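Local atomic coordinates of aldose-aldose oxidoreductase (Caulobacter crescentus, PDB entry 5A04), a protein that catalyses the oxidation of one aldose coupled to the reduction of another, probably by passing hydride through a bound NADP(H) cofactor. Residues G181-S190 against A237-V245; V79-R87 against W171-G179. All blocks are in the same frame, centred on the assembly; numbering follows the deposited sequence.

Contact 1 of 2, residues G181-S190 against A237-V245. With BGC (beta-D-glucopyranose), chain H; NDP (NADPH dihydro-nicotinamide-adenine-dinucleotide phosphate), chain G.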
loop_
_atom_site.group_PDB
_atom_site.type_symbol
_atom_site.label_atom_id
_atom_site.label_comp_id
_atom_site.label_asym_id
_atom_site.label_seq_id
_atom_site.Cartn_x
_atom_site.Cartn_y
_atom_site.Cartn_z
ATOM N N GLY A 181 -8.129 -13.448 -13.079
ATOM C CA GLY A 181 -8.805 -13.286 -11.802
ATOM C C GLY A 181 -8.949 -11.840 -11.363
ATOM O O GLY A 181 -9.336 -10.977 -12.158
ATOM N N SER A 182 -8.631 -11.569 -10.096
ATOM C CA SER A 182 -8.849 -10.233 -9.524
ATOM C C SER A 182 -8.215 -9.095 -10.329
ATOM O O SER A 182 -8.782 -8.013 -10.419
ATOM C CB SER A 182 -8.332 -10.180 -8.079
ATOM O OG SER A 182 -6.908 -10.149 -8.044
ATOM N N LEU A 183 -7.051 -9.330 -10.930
ATOM C CA LEU A 183 -6.387 -8.263 -11.666
ATOM C C LEU A 183 -7.222 -7.802 -12.851
ATOM O O LEU A 183 -7.243 -6.621 -13.176
ATOM C CB LEU A 183 -5.011 -8.722 -12.150
ATOM C CG LEU A 183 -4.177 -7.685 -12.915
ATOM C CD1 LEU A 183 -4.044 -6.385 -12.100
ATOM C CD2 LEU A 183 -2.800 -8.262 -13.261
ATOM N N MET A 184 -7.889 -8.744 -13.511
ATOM C CA MET A 184 -8.687 -8.401 -14.679
ATOM C C MET A 184 -9.912 -7.592 -14.254
ATOM O O MET A 184 -10.315 -6.661 -14.953
ATOM C CB MET A 184 -9.089 -9.674 -15.440
ATOM C CG MET A 184 -7.938 -10.325 -16.191
ATOM S SD MET A 184 -7.283 -9.249 -17.480
ATOM C CE MET A 184 -8.548 -9.406 -18.716
ATOM N N ASP A 185 -10.446 -7.882 -13.072
ATOM C CA ASP A 185 -11.733 -7.315 -12.681
ATOM C C ASP A 185 -11.662 -6.056 -11.838
ATOM O O ASP A 185 -12.403 -5.098 -12.072
ATOM C CB ASP A 185 -12.544 -8.349 -11.908
ATOM C CG ASP A 185 -13.932 -7.848 -11.573
ATOM O OD1 ASP A 185 -14.748 -7.705 -12.514
ATOM O OD2 ASP A 185 -14.193 -7.571 -10.383
ATOM N N ILE A 186 -10.818 -6.086 -10.818
ATOM C CA ILE A 186 -10.850 -5.043 -9.809
ATOM C C ILE A 186 -9.451 -4.450 -9.621
ATOM O O ILE A 186 -9.291 -3.239 -9.414
ATOM C CB ILE A 186 -11.449 -5.603 -8.469
ATOM C CG1 ILE A 186 -11.491 -4.519 -7.405
ATOM C CG2 ILE A 186 -10.720 -6.854 -7.987
ATOM C CD1 ILE A 186 -12.351 -3.347 -7.819
ATOM N N GLY A 187 -8.426 -5.286 -9.735
ATOM C CA GLY A 187 -7.058 -4.802 -9.641
ATOM C C GLY A 187 -6.711 -3.813 -10.739
ATOM O O GLY A 187 -5.862 -2.934 -10.562
ATOM N N ILE A 188 -7.386 -3.941 -11.876
ATOM C CA ILE A 188 -7.196 -2.997 -12.967
ATOM C C ILE A 188 -7.470 -1.546 -12.518
ATOM O O ILE A 188 -6.881 -0.607 -13.064
ATOM C CB ILE A 188 -8.096 -3.380 -14.165
ATOM C CG1 ILE A 188 -7.742 -2.553 -15.409
ATOM C CG2 ILE A 188 -9.570 -3.267 -13.783
ATOM C CD1 ILE A 188 -8.339 -3.124 -16.695
ATOM N N TYR A 189 -8.326 -1.344 -11.512
ATOM C CA TYR A 189 -8.515 0.029 -11.012
ATOM C C TYR A 189 -7.258 0.580 -10.339
ATOM O O TYR A 189 -6.980 1.783 -10.419
ATOM C CB TYR A 189 -9.690 0.116 -10.029
ATOM C CG TYR A 189 -11.044 -0.032 -10.687
ATOM C CD1 TYR A 189 -11.625 -1.286 -10.845
ATOM C CD2 TYR A 189 -11.746 1.081 -11.131
ATOM C CE1 TYR A 189 -12.869 -1.431 -11.439
ATOM C CE2 TYR A 189 -12.995 0.947 -11.720
ATOM C CZ TYR A 189 -13.547 -0.305 -11.871
ATOM O OH TYR A 189 -14.784 -0.437 -12.460
ATOM N N SER A 190 -6.508 -0.278 -9.655
ATOM C CA SER A 190 -5.248 0.153 -9.040
ATOM C C SER A 190 -4.245 0.566 -10.114
ATOM O O SER A 190 -3.559 1.578 -9.992
ATOM C CB SER A 190 -4.645 -0.970 -8.184
ATOM O OG SER A 190 -5.488 -1.297 -7.095
ATOM N N ALA A 237 4.750 2.926 -7.542
ATOM C CA ALA A 237 3.427 2.553 -7.044
ATOM C C ALA A 237 3.457 1.162 -6.426
ATOM O O ALA A 237 4.109 0.247 -6.940
ATOM C CB ALA A 237 2.369 2.622 -8.158
ATOM N N ASN A 238 2.776 1.034 -5.290
ATOM C CA ASN A 238 2.496 -0.251 -4.640
ATOM C C ASN A 238 1.011 -0.504 -4.772
ATOM O O ASN A 238 0.218 0.306 -4.271
ATOM C CB ASN A 238 2.825 -0.228 -3.143
ATOM C CG ASN A 238 4.216 -0.718 -2.813
ATOM O OD1 ASN A 238 5.011 -1.067 -3.691
ATOM N ND2 ASN A 238 4.523 -0.724 -1.516
ATOM N N CYS A 239 0.640 -1.621 -5.390
ATOM C CA CYS A 239 -0.751 -1.894 -5.733
ATOM C C CYS A 239 -1.237 -3.232 -5.202
ATOM O O CYS A 239 -0.551 -4.255 -5.336
ATOM C CB CYS A 239 -0.918 -1.863 -7.255
ATOM S SG CYS A 239 -0.364 -0.321 -8.056
ATOM N N VAL A 240 -2.438 -3.237 -4.630
ATOM C CA VAL A 240 -3.101 -4.482 -4.255
ATOM C C VAL A 240 -4.252 -4.798 -5.211
ATOM O O VAL A 240 -5.020 -3.906 -5.570
ATOM C CB VAL A 240 -3.639 -4.419 -2.804
ATOM C CG1 VAL A 240 -4.691 -5.504 -2.553
ATOM C CG2 VAL A 240 -2.478 -4.529 -1.803
ATOM N N SER A 241 -4.350 -6.067 -5.612
ATOM C CA SER A 241 -5.501 -6.611 -6.342
ATOM C C SER A 241 -5.949 -7.872 -5.617
ATOM O O SER A 241 -5.133 -8.779 -5.422
ATOM C CB SER A 241 -5.118 -6.946 -7.793
ATOM O OG SER A 241 -6.214 -7.526 -8.478
ATOM N N ALA A 242 -7.221 -7.952 -5.207
ATOM C CA ALA A 242 -7.633 -9.083 -4.377
ATOM C C ALA A 242 -9.098 -9.479 -4.576
ATOM O O ALA A 242 -9.951 -8.642 -4.862
ATOM C CB ALA A 242 -7.380 -8.759 -2.893
ATOM N N TYR A 243 -9.368 -10.766 -4.398
ATOM C CA TYR A 243 -10.723 -11.295 -4.422
ATOM C C TYR A 243 -11.128 -11.837 -3.042
ATOM O O TYR A 243 -12.173 -12.474 -2.908
ATOM C CB TYR A 243 -10.841 -12.408 -5.471
ATOM C CG TYR A 243 -11.395 -12.008 -6.834
ATOM C CD1 TYR A 243 -12.108 -10.831 -7.021
ATOM C CD2 TYR A 243 -11.223 -12.847 -7.934
ATOM C CE1 TYR A 243 -12.635 -10.501 -8.267
ATOM C CE2 TYR A 243 -11.746 -12.530 -9.176
ATOM C CZ TYR A 243 -12.448 -11.360 -9.346
ATOM O OH TYR A 243 -12.964 -11.072 -10.590
ATOM N N SER A 244 -10.289 -11.627 -2.032
ATOM C CA SER A 244 -10.565 -12.169 -0.695
ATOM C C SER A 244 -10.546 -11.107 0.411
ATOM O O SER A 244 -10.681 -11.440 1.587
ATOM C CB SER A 244 -9.577 -13.299 -0.351
ATOM O OG SER A 244 -8.222 -12.858 -0.384
ATOM N N VAL A 245 -10.380 -9.840 0.045
ATOM C CA VAL A 245 -10.549 -8.737 1.002
ATOM C C VAL A 245 -11.285 -7.590 0.338
ATOM O O VAL A 245 -11.328 -7.502 -0.885
ATOM C CB VAL A 245 -9.205 -8.196 1.556
ATOM C CG1 VAL A 245 -8.440 -9.269 2.303
ATOM C CG2 VAL A 245 -8.352 -7.598 0.441
HETATM C C2 BGC H . -15.995 -4.712 -11.196
HETATM C C3 BGC H . -16.995 -5.195 -10.136
HETATM C C4 BGC H . -16.818 -4.417 -8.866
HETATM C C5 BGC H . -16.849 -2.919 -9.127
HETATM C C6 BGC H . -16.438 -2.168 -7.834
HETATM C C1 BGC H . -16.224 -3.275 -11.345
HETATM O O1 BGC H . -15.429 -2.768 -12.417
HETATM O O2 BGC H . -16.235 -5.415 -12.409
HETATM O O3 BGC H . -16.742 -6.576 -9.924
HETATM O O4 BGC H . -17.843 -4.768 -7.949
HETATM O O5 BGC H . -15.930 -2.569 -10.136
HETATM O O6 BGC H . -16.643 -0.757 -7.986
HETATM P PA NDP G . -23.244 -9.951 -15.219
HETATM O O1A NDP G . -22.897 -11.397 -15.148
HETATM O O2A NDP G . -24.058 -9.345 -14.110
HETATM O O5B NDP G . -24.003 -9.613 -16.639
HETATM C C5B NDP G . -23.272 -10.174 -17.692
HETATM C C4B NDP G . -24.258 -10.240 -18.868
HETATM O O4B NDP G . -23.571 -10.506 -20.093
HETATM C C3B NDP G . -25.257 -11.400 -18.647
HETATM O O3B NDP G . -26.346 -10.993 -17.880
HETATM C C2B NDP G . -25.748 -11.626 -20.082
HETATM O O2B NDP G . -26.639 -10.747 -20.453
HETATM C C1B NDP G . -24.434 -11.276 -20.905
HETATM N N9A NDP G . -23.736 -12.475 -21.378
HETATM C C8A NDP G . -23.477 -12.824 -22.699
HETATM N N7A NDP G . -22.836 -14.003 -22.816
HETATM C C5A NDP G . -22.672 -14.442 -21.500
HETATM C C6A NDP G . -22.076 -15.595 -20.956
HETATM N N6A NDP G . -21.515 -16.542 -21.785
HETATM N N1A NDP G . -22.034 -15.810 -19.606
HETATM C C2A NDP G . -22.615 -14.814 -18.839
HETATM N N3A NDP G . -23.207 -13.673 -19.209
HETATM C C4A NDP G . -23.230 -13.504 -20.577
HETATM O O3 NDP G . -21.731 -9.271 -15.274
HETATM P PN NDP G . -21.625 -7.699 -14.866
HETATM O O1N NDP G . -22.627 -6.850 -15.537
HETATM O O2N NDP G . -21.141 -7.490 -13.448
HETATM O O5D NDP G . -20.127 -7.324 -15.706
HETATM C C5D NDP G . -20.255 -7.345 -17.101
HETATM C C4D NDP G . -19.101 -6.476 -17.675
HETATM O O4D NDP G . -19.169 -5.155 -17.057
HETATM C C3D NDP G . -17.688 -7.054 -17.288
HETATM O O3D NDP G . -16.750 -6.794 -18.348
HETATM C C2D NDP G . -17.295 -6.237 -16.066
HETATM O O2D NDP G . -15.892 -6.063 -15.964
HETATM C C1D NDP G . -17.944 -4.855 -16.427
HETATM N N1N NDP G . -18.281 -4.118 -15.207
HETATM C C2N NDP G . -17.845 -2.813 -15.043
HETATM C C3N NDP G . -18.191 -2.132 -13.911
HETATM C C7N NDP G . -17.729 -0.756 -13.732
HETATM O O7N NDP G . -17.870 -0.147 -12.655
HETATM N N7N NDP G . -17.121 -0.103 -14.800
HETATM C C4N NDP G . -19.023 -2.737 -12.834
HETATM C C5N NDP G . -19.399 -4.136 -13.084
HETATM C C6N NDP G . -19.048 -4.759 -14.207
HETATM P P2B NDP G . -27.970 -11.298 -21.397
HETATM O O1X NDP G . -27.239 -12.002 -22.518
HETATM O O2X NDP G . -28.642 -12.172 -20.382
HETATM O O3X NDP G . -28.673 -9.992 -21.759
#

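Contact 2 of 2, residues V79-R87 against W171-G179. With NDP (NADPH dihydro-nicotinamide-adenine-dinucleotide phosphate), chain G; BGC (beta-D-glucopyranose), chain H.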
loop_
_atom_site.group_PDB
_atom_site.type_symbol
_atom_site.label_atom_id
_atom_site.label_comp_id
_atom_site.label_asym_id
_atom_site.label_seq_id
_atom_site.Cartn_x
_atom_site.Cartn_y
_atom_site.Cartn_z
ATOM N N VAL A 79 -20.916 -2.409 -24.972
ATOM C CA VAL A 79 -20.710 -3.819 -24.682
ATOM C C VAL A 79 -20.422 -4.055 -23.198
ATOM O O VAL A 79 -19.398 -3.600 -22.678
ATOM C CB VAL A 79 -19.545 -4.372 -25.523
ATOM C CG1 VAL A 79 -19.293 -5.841 -25.174
ATOM C CG2 VAL A 79 -19.848 -4.195 -27.019
ATOM N N ILE A 80 -21.335 -4.765 -22.529
ATOM C CA ILE A 80 -21.275 -4.963 -21.082
ATOM C C ILE A 80 -21.440 -6.459 -20.779
ATOM O O ILE A 80 -22.286 -6.889 -19.982
ATOM C CB ILE A 80 -22.356 -4.101 -20.348
ATOM C CG1 ILE A 80 -22.414 -2.695 -20.967
ATOM C CG2 ILE A 80 -22.052 -4.007 -18.857
ATOM C CD1 ILE A 80 -23.331 -1.675 -20.224
ATOM N N THR A 81 -20.578 -7.246 -21.411
ATOM C CA THR A 81 -20.588 -8.704 -21.301
ATOM C C THR A 81 -19.391 -9.203 -20.494
ATOM O O THR A 81 -18.519 -8.417 -20.164
ATOM C CB THR A 81 -20.517 -9.327 -22.694
ATOM O OG1 THR A 81 -19.257 -8.962 -23.274
ATOM C CG2 THR A 81 -21.653 -8.794 -23.572
ATOM N N PRO A 82 -19.328 -10.523 -20.199
ATOM C CA PRO A 82 -18.059 -11.057 -19.681
ATOM C C PRO A 82 -16.877 -10.677 -20.570
ATOM O O PRO A 82 -17.043 -10.432 -21.775
ATOM C CB PRO A 82 -18.297 -12.569 -19.673
ATOM C CG PRO A 82 -19.787 -12.676 -19.424
ATOM C CD PRO A 82 -20.392 -11.547 -20.200
ATOM N N ASN A 83 -15.696 -10.626 -19.965
ATOM C CA ASN A 83 -14.515 -10.043 -20.582
ATOM C C ASN A 83 -14.139 -10.697 -21.901
ATOM O O ASN A 83 -13.788 -10.015 -22.848
ATOM C CB ASN A 83 -13.331 -10.121 -19.616
ATOM C CG ASN A 83 -13.626 -9.439 -18.297
ATOM O OD1 ASN A 83 -14.478 -8.553 -18.232
ATOM N ND2 ASN A 83 -12.915 -9.838 -17.242
ATOM N N SER A 84 -14.221 -12.020 -21.962
ATOM C CA SER A 84 -13.830 -12.719 -23.191
ATOM C C SER A 84 -14.743 -12.429 -24.389
ATOM O O SER A 84 -14.382 -12.733 -25.527
ATOM C CB SER A 84 -13.779 -14.231 -22.941
ATOM O OG SER A 84 -12.796 -14.529 -21.957
ATOM N N LEU A 85 -15.922 -11.863 -24.142
ATOM C CA LEU A 85 -16.849 -11.524 -25.224
ATOM C C LEU A 85 -16.707 -10.078 -25.717
ATOM O O LEU A 85 -17.340 -9.687 -26.710
ATOM C CB LEU A 85 -18.290 -11.774 -24.772
ATOM C CG LEU A 85 -18.591 -13.207 -24.336
ATOM C CD1 LEU A 85 -20.081 -13.392 -24.123
ATOM C CD2 LEU A 85 -18.090 -14.172 -25.345
ATOM N N HIS A 86 -15.880 -9.277 -25.039
ATOM C CA HIS A 86 -15.704 -7.883 -25.442
ATOM C C HIS A 86 -15.214 -7.773 -26.881
ATOM O O HIS A 86 -15.729 -6.974 -27.663
ATOM C CB HIS A 86 -14.721 -7.161 -24.518
ATOM C CG HIS A 86 -15.252 -6.943 -23.138
ATOM N ND1 HIS A 86 -14.504 -6.353 -22.138
ATOM C CD2 HIS A 86 -16.451 -7.240 -22.586
ATOM C CE1 HIS A 86 -15.227 -6.289 -21.033
ATOM N NE2 HIS A 86 -16.410 -6.824 -21.274
ATOM N N ARG A 87 -14.225 -8.582 -27.241
ATOM C CA ARG A 87 -13.664 -8.462 -28.575
ATOM C C ARG A 87 -14.679 -8.808 -29.682
ATOM O O ARG A 87 -14.875 -7.998 -30.577
ATOM C CB ARG A 87 -12.399 -9.322 -28.726
ATOM C CG ARG A 87 -11.952 -9.405 -30.203
ATOM C CD ARG A 87 -10.640 -10.154 -30.410
ATOM N NE ARG A 87 -10.388 -10.319 -31.848
ATOM C CZ ARG A 87 -9.309 -10.904 -32.362
ATOM N NH1 ARG A 87 -8.358 -11.371 -31.563
ATOM N NH2 ARG A 87 -9.176 -11.006 -33.683
ATOM N N TRP A 171 -19.096 -16.103 -13.839
ATOM C CA TRP A 171 -18.147 -16.028 -14.961
ATOM C C TRP A 171 -16.814 -15.399 -14.560
ATOM O O TRP A 171 -15.784 -15.740 -15.135
ATOM C CB TRP A 171 -18.744 -15.280 -16.161
ATOM C CG TRP A 171 -18.977 -13.815 -15.974
ATOM C CD1 TRP A 171 -20.174 -13.213 -15.689
ATOM C CD2 TRP A 171 -18.013 -12.760 -16.087
ATOM N NE1 TRP A 171 -20.009 -11.854 -15.604
ATOM C CE2 TRP A 171 -18.693 -11.546 -15.825
ATOM C CE3 TRP A 171 -16.636 -12.719 -16.359
ATOM C CZ2 TRP A 171 -18.048 -10.312 -15.839
ATOM C CZ3 TRP A 171 -15.993 -11.493 -16.363
ATOM C CH2 TRP A 171 -16.702 -10.301 -16.108
ATOM N N ARG A 172 -16.803 -14.515 -13.560
ATOM C CA ARG A 172 -15.530 -13.913 -13.137
ATOM C C ARG A 172 -14.507 -14.936 -12.642
ATOM O O ARG A 172 -13.308 -14.660 -12.641
ATOM C CB ARG A 172 -15.766 -12.859 -12.045
ATOM C CG ARG A 172 -16.229 -11.502 -12.579
ATOM C CD ARG A 172 -16.604 -10.569 -11.425
ATOM N NE ARG A 172 -16.984 -9.232 -11.894
ATOM C CZ ARG A 172 -18.191 -8.908 -12.355
ATOM N NH1 ARG A 172 -19.155 -9.822 -12.428
ATOM N NH2 ARG A 172 -18.437 -7.657 -12.733
ATOM N N LEU A 173 -14.971 -16.112 -12.220
ATOM C CA LEU A 173 -14.077 -17.128 -11.661
ATOM C C LEU A 173 -13.831 -18.254 -12.660
ATOM O O LEU A 173 -13.265 -19.290 -12.326
ATOM C CB LEU A 173 -14.661 -17.679 -10.354
ATOM C CG LEU A 173 -14.734 -16.555 -9.306
ATOM C CD1 LEU A 173 -15.407 -17.037 -8.038
ATOM C CD2 LEU A 173 -13.337 -16.023 -8.982
ATOM N N ASN A 174 -14.272 -18.021 -13.887
ATOM C CA ASN A 174 -14.096 -18.956 -14.991
ATOM C C ASN A 174 -13.085 -18.382 -15.987
ATOM O O ASN A 174 -13.324 -17.322 -16.559
ATOM C CB ASN A 174 -15.448 -19.211 -15.659
ATOM C CG ASN A 174 -15.342 -20.150 -16.845
ATOM O OD1 ASN A 174 -15.036 -19.728 -17.953
ATOM N ND2 ASN A 174 -15.586 -21.432 -16.607
ATOM N N ARG A 175 -11.944 -19.043 -16.168
ATOM C CA ARG A 175 -10.875 -18.432 -16.953
ATOM C C ARG A 175 -11.308 -18.185 -18.393
ATOM O O ARG A 175 -10.955 -17.159 -18.979
ATOM C CB ARG A 175 -9.599 -19.290 -16.938
ATOM C CG ARG A 175 -8.512 -18.723 -17.875
ATOM C CD ARG A 175 -7.138 -19.357 -17.680
ATOM N NE ARG A 175 -6.600 -19.066 -16.357
ATOM C CZ ARG A 175 -6.002 -17.929 -16.014
ATOM N NH1 ARG A 175 -5.827 -16.967 -16.913
ATOM N NH2 ARG A 175 -5.572 -17.762 -14.772
ATOM N N ALA A 176 -12.077 -19.109 -18.964
ATOM C CA ALA A 176 -12.484 -18.938 -20.366
ATOM C C ALA A 176 -13.312 -17.664 -20.608
ATOM O O ALA A 176 -13.249 -17.092 -21.687
ATOM C CB ALA A 176 -13.257 -20.165 -20.851
ATOM N N LEU A 177 -14.084 -17.224 -19.614
ATOM C CA LEU A 177 -14.960 -16.070 -19.789
ATOM C C LEU A 177 -14.356 -14.795 -19.203
ATOM O O LEU A 177 -14.662 -13.691 -19.657
ATOM C CB LEU A 177 -16.331 -16.334 -19.140
ATOM C CG LEU A 177 -17.199 -17.397 -19.822
ATOM C CD1 LEU A 177 -18.475 -17.666 -19.023
ATOM C CD2 LEU A 177 -17.539 -16.951 -21.239
ATOM N N ALA A 178 -13.507 -14.944 -18.191
ATOM C CA ALA A 178 -12.962 -13.787 -17.477
ATOM C C ALA A 178 -11.583 -13.362 -17.962
ATOM O O ALA A 178 -11.221 -12.195 -17.841
ATOM C CB ALA A 178 -12.899 -14.077 -15.983
ATOM N N GLY A 179 -10.798 -14.307 -18.473
ATOM C CA GLY A 179 -9.452 -14.008 -18.939
ATOM C C GLY A 179 -8.400 -13.939 -17.840
ATOM O O GLY A 179 -7.202 -13.844 -18.106
HETATM P PA NDP G . -23.244 -9.951 -15.219
HETATM O O1A NDP G . -22.897 -11.397 -15.148
HETATM O O2A NDP G . -24.058 -9.345 -14.110
HETATM O O5B NDP G . -24.003 -9.613 -16.639
HETATM C C5B NDP G . -23.272 -10.174 -17.692
HETATM C C4B NDP G . -24.258 -10.240 -18.868
HETATM O O4B NDP G . -23.571 -10.506 -20.093
HETATM C C3B NDP G . -25.257 -11.400 -18.647
HETATM O O3B NDP G . -26.346 -10.993 -17.880
HETATM C C2B NDP G . -25.748 -11.626 -20.082
HETATM O O2B NDP G . -26.639 -10.747 -20.453
HETATM C C1B NDP G . -24.434 -11.276 -20.905
HETATM N N9A NDP G . -23.736 -12.475 -21.378
HETATM C C8A NDP G . -23.477 -12.824 -22.699
HETATM N N7A NDP G . -22.836 -14.003 -22.816
HETATM C C5A NDP G . -22.672 -14.442 -21.500
HETATM C C6A NDP G . -22.076 -15.595 -20.956
HETATM N N6A NDP G . -21.515 -16.542 -21.785
HETATM N N1A NDP G . -22.034 -15.810 -19.606
HETATM C C2A NDP G . -22.615 -14.814 -18.839
HETATM N N3A NDP G . -23.207 -13.673 -19.209
HETATM C C4A NDP G . -23.230 -13.504 -20.577
HETATM O O3 NDP G . -21.731 -9.271 -15.274
HETATM P PN NDP G . -21.625 -7.699 -14.866
HETATM O O1N NDP G . -22.627 -6.850 -15.537
HETATM O O2N NDP G . -21.141 -7.490 -13.448
HETATM O O5D NDP G . -20.127 -7.324 -15.706
HETATM C C5D NDP G . -20.255 -7.345 -17.101
HETATM C C4D NDP G . -19.101 -6.476 -17.675
HETATM O O4D NDP G . -19.169 -5.155 -17.057
HETATM C C3D NDP G . -17.688 -7.054 -17.288
HETATM O O3D NDP G . -16.750 -6.794 -18.348
HETATM C C2D NDP G . -17.295 -6.237 -16.066
HETATM O O2D NDP G . -15.892 -6.063 -15.964
HETATM C C1D NDP G . -17.944 -4.855 -16.427
HETATM N N1N NDP G . -18.281 -4.118 -15.207
HETATM C C2N NDP G . -17.845 -2.813 -15.043
HETATM C C3N NDP G . -18.191 -2.132 -13.911
HETATM C C7N NDP G . -17.729 -0.756 -13.732
HETATM O O7N NDP G . -17.870 -0.147 -12.655
HETATM N N7N NDP G . -17.121 -0.103 -14.800
HETATM C C4N NDP G . -19.023 -2.737 -12.834
HETATM C C5N NDP G . -19.399 -4.136 -13.084
HETATM C C6N NDP G . -19.048 -4.759 -14.207
HETATM P P2B NDP G . -27.970 -11.298 -21.397
HETATM O O1X NDP G . -27.239 -12.002 -22.518
HETATM O O2X NDP G . -28.642 -12.172 -20.382
HETATM O O3X NDP G . -28.673 -9.992 -21.759
HETATM C C2 BGC H . -15.995 -4.712 -11.196
HETATM C C3 BGC H . -16.995 -5.195 -10.136
HETATM C C4 BGC H . -16.818 -4.417 -8.866
HETATM C C5 BGC H . -16.849 -2.919 -9.127
HETATM C C6 BGC H . -16.438 -2.168 -7.834
HETATM C C1 BGC H . -16.224 -3.275 -11.345
HETATM O O1 BGC H . -15.429 -2.768 -12.417
HETATM O O2 BGC H . -16.235 -5.415 -12.409
HETATM O O3 BGC H . -16.742 -6.576 -9.924
HETATM O O4 BGC H . -17.843 -4.768 -7.949
HETATM O O5 BGC H . -15.930 -2.569 -10.136
HETATM O O6 BGC H . -16.643 -0.757 -7.986
#

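Contact 1 of 2, residues G181-S190 against A237-V245
The glucose pocket of this enzyme is built on helix-on-sheet packing in the C-terminal alpha/beta domain, with Ser182 and Gly187 of helix 182-198 set against Ser241 of strand 236-242. The short segments run nearly antiparallel, at 151°, and their axes come within 6.9 Å. Such proximity depends on Gly187: its CA lies 3.4 Å from Ser241 CB, tighter than usual for two carbons, and a side chain at Gly187 would collide with Ser241 OG. With its hydroxyl turned anti to the backbone N (chi1 177°), Ser241 donates from OG to Ser182 OG at 2.7 Å; Ser182 OG is also hydrogen-bonded to the carbonyl of Asp223, which ties the start of the helix to the sheet region. Ser182 O takes both Ile186 N and Gly187 N, as expected of the wider pi-type turn here.

Just past the strand, the Tyr243 ring lies flat against the first turn. Ser182 CB stands over its face, 3.9 Å from the centroid and 15° off the normal, a CH-pi contact, while Asp185 OD2 meets the ring at its edge. The phenol oxygen, Tyr243 OH, abuts Asp185 CB at 3.1 Å.

From this platform the helix presents two side chains to the sugar. Tyr189 OH lies against the anomeric hydroxyl, glucose O1, and either oxygen could be the donor. One turn earlier, both carboxylate oxygens of Asp185 are used: OD1 accepts from glucose O2 at 2.7 Å and OD2 from glucose O3 at 2.8 Å.

Contact 2 of 2, residues V79-R87 against W171-G179
Pro82 of the Rossmann domain packs flat on the indole of Trp171 from the C-terminal domain, an interdomain contact that lines the NADPH pocket. Pro82 CG sits 3.6 Å from the centroid of the five-membered ring in a CH-pi contact, and Arg172 CG covers the opposite face. At the indole edge, NE1 divides its N-H between two diphosphate oxygens of NADPH, O1A at 3.0 Å and the bridging O3 at 3.1 Å.

Three successive carbonyls ending helix 175-178 each take a donor from 79-87. Ser84 OG donates to Ala176 O at 2.6 Å, from well above the carbonyl plane, and also bonds Asn108 ND2. Ser84 N reaches Leu177 O at 2.9 Å. Asn83, its amide nearly perpendicular to the indole, sends ND2 along a lone pair of Ala178 O at 3.0 Å, almost straight at 166°. That fixes the amide flip and leaves OD1 facing O3D of the nicotinamide ribose, whose one proton can go to Asn83 OD1 or Thr81 O. His86 NE2 donates to Thr81 O and only weakly to O3D. Arg172 NH2 grips O2N of the other phosphate at 2.8 Å.

Replacing the Trp171 indole by an alanine removes the surface under Pro82 and the N-H on O1A and O3, and is likely to leave the diphosphate less firmly held. Since Pro82, Asn83 and Trp171 both join the domains and bind NADPH, the cofactor site is consistent with one completed only where the domains meet.

Contact 2 holds the diphosphate and a ribose of NADPH between the two domains, and contact 1 carries the sugar that the nicotinamide faces; their centres lie 16 Å apart. Arg172 bridges them: its NE forms a salt bridge with Asp185 OD1 at 2.8 Å, while its NH2 is also hydrogen-bonded to glucose O2, so one guanidinium addresses the substrate, its carboxylate partner and a cofactor phosphate. Tyr243 OH packs on Arg172 CB at 3.6 Å, and helices 175-178 and 182-198 are consecutive. Between the two ligands, BGC C1 of the glucose stands 3.2 Å from NDP C4N of the nicotinamide, consistent with hydride transfer at the anomeric carbon.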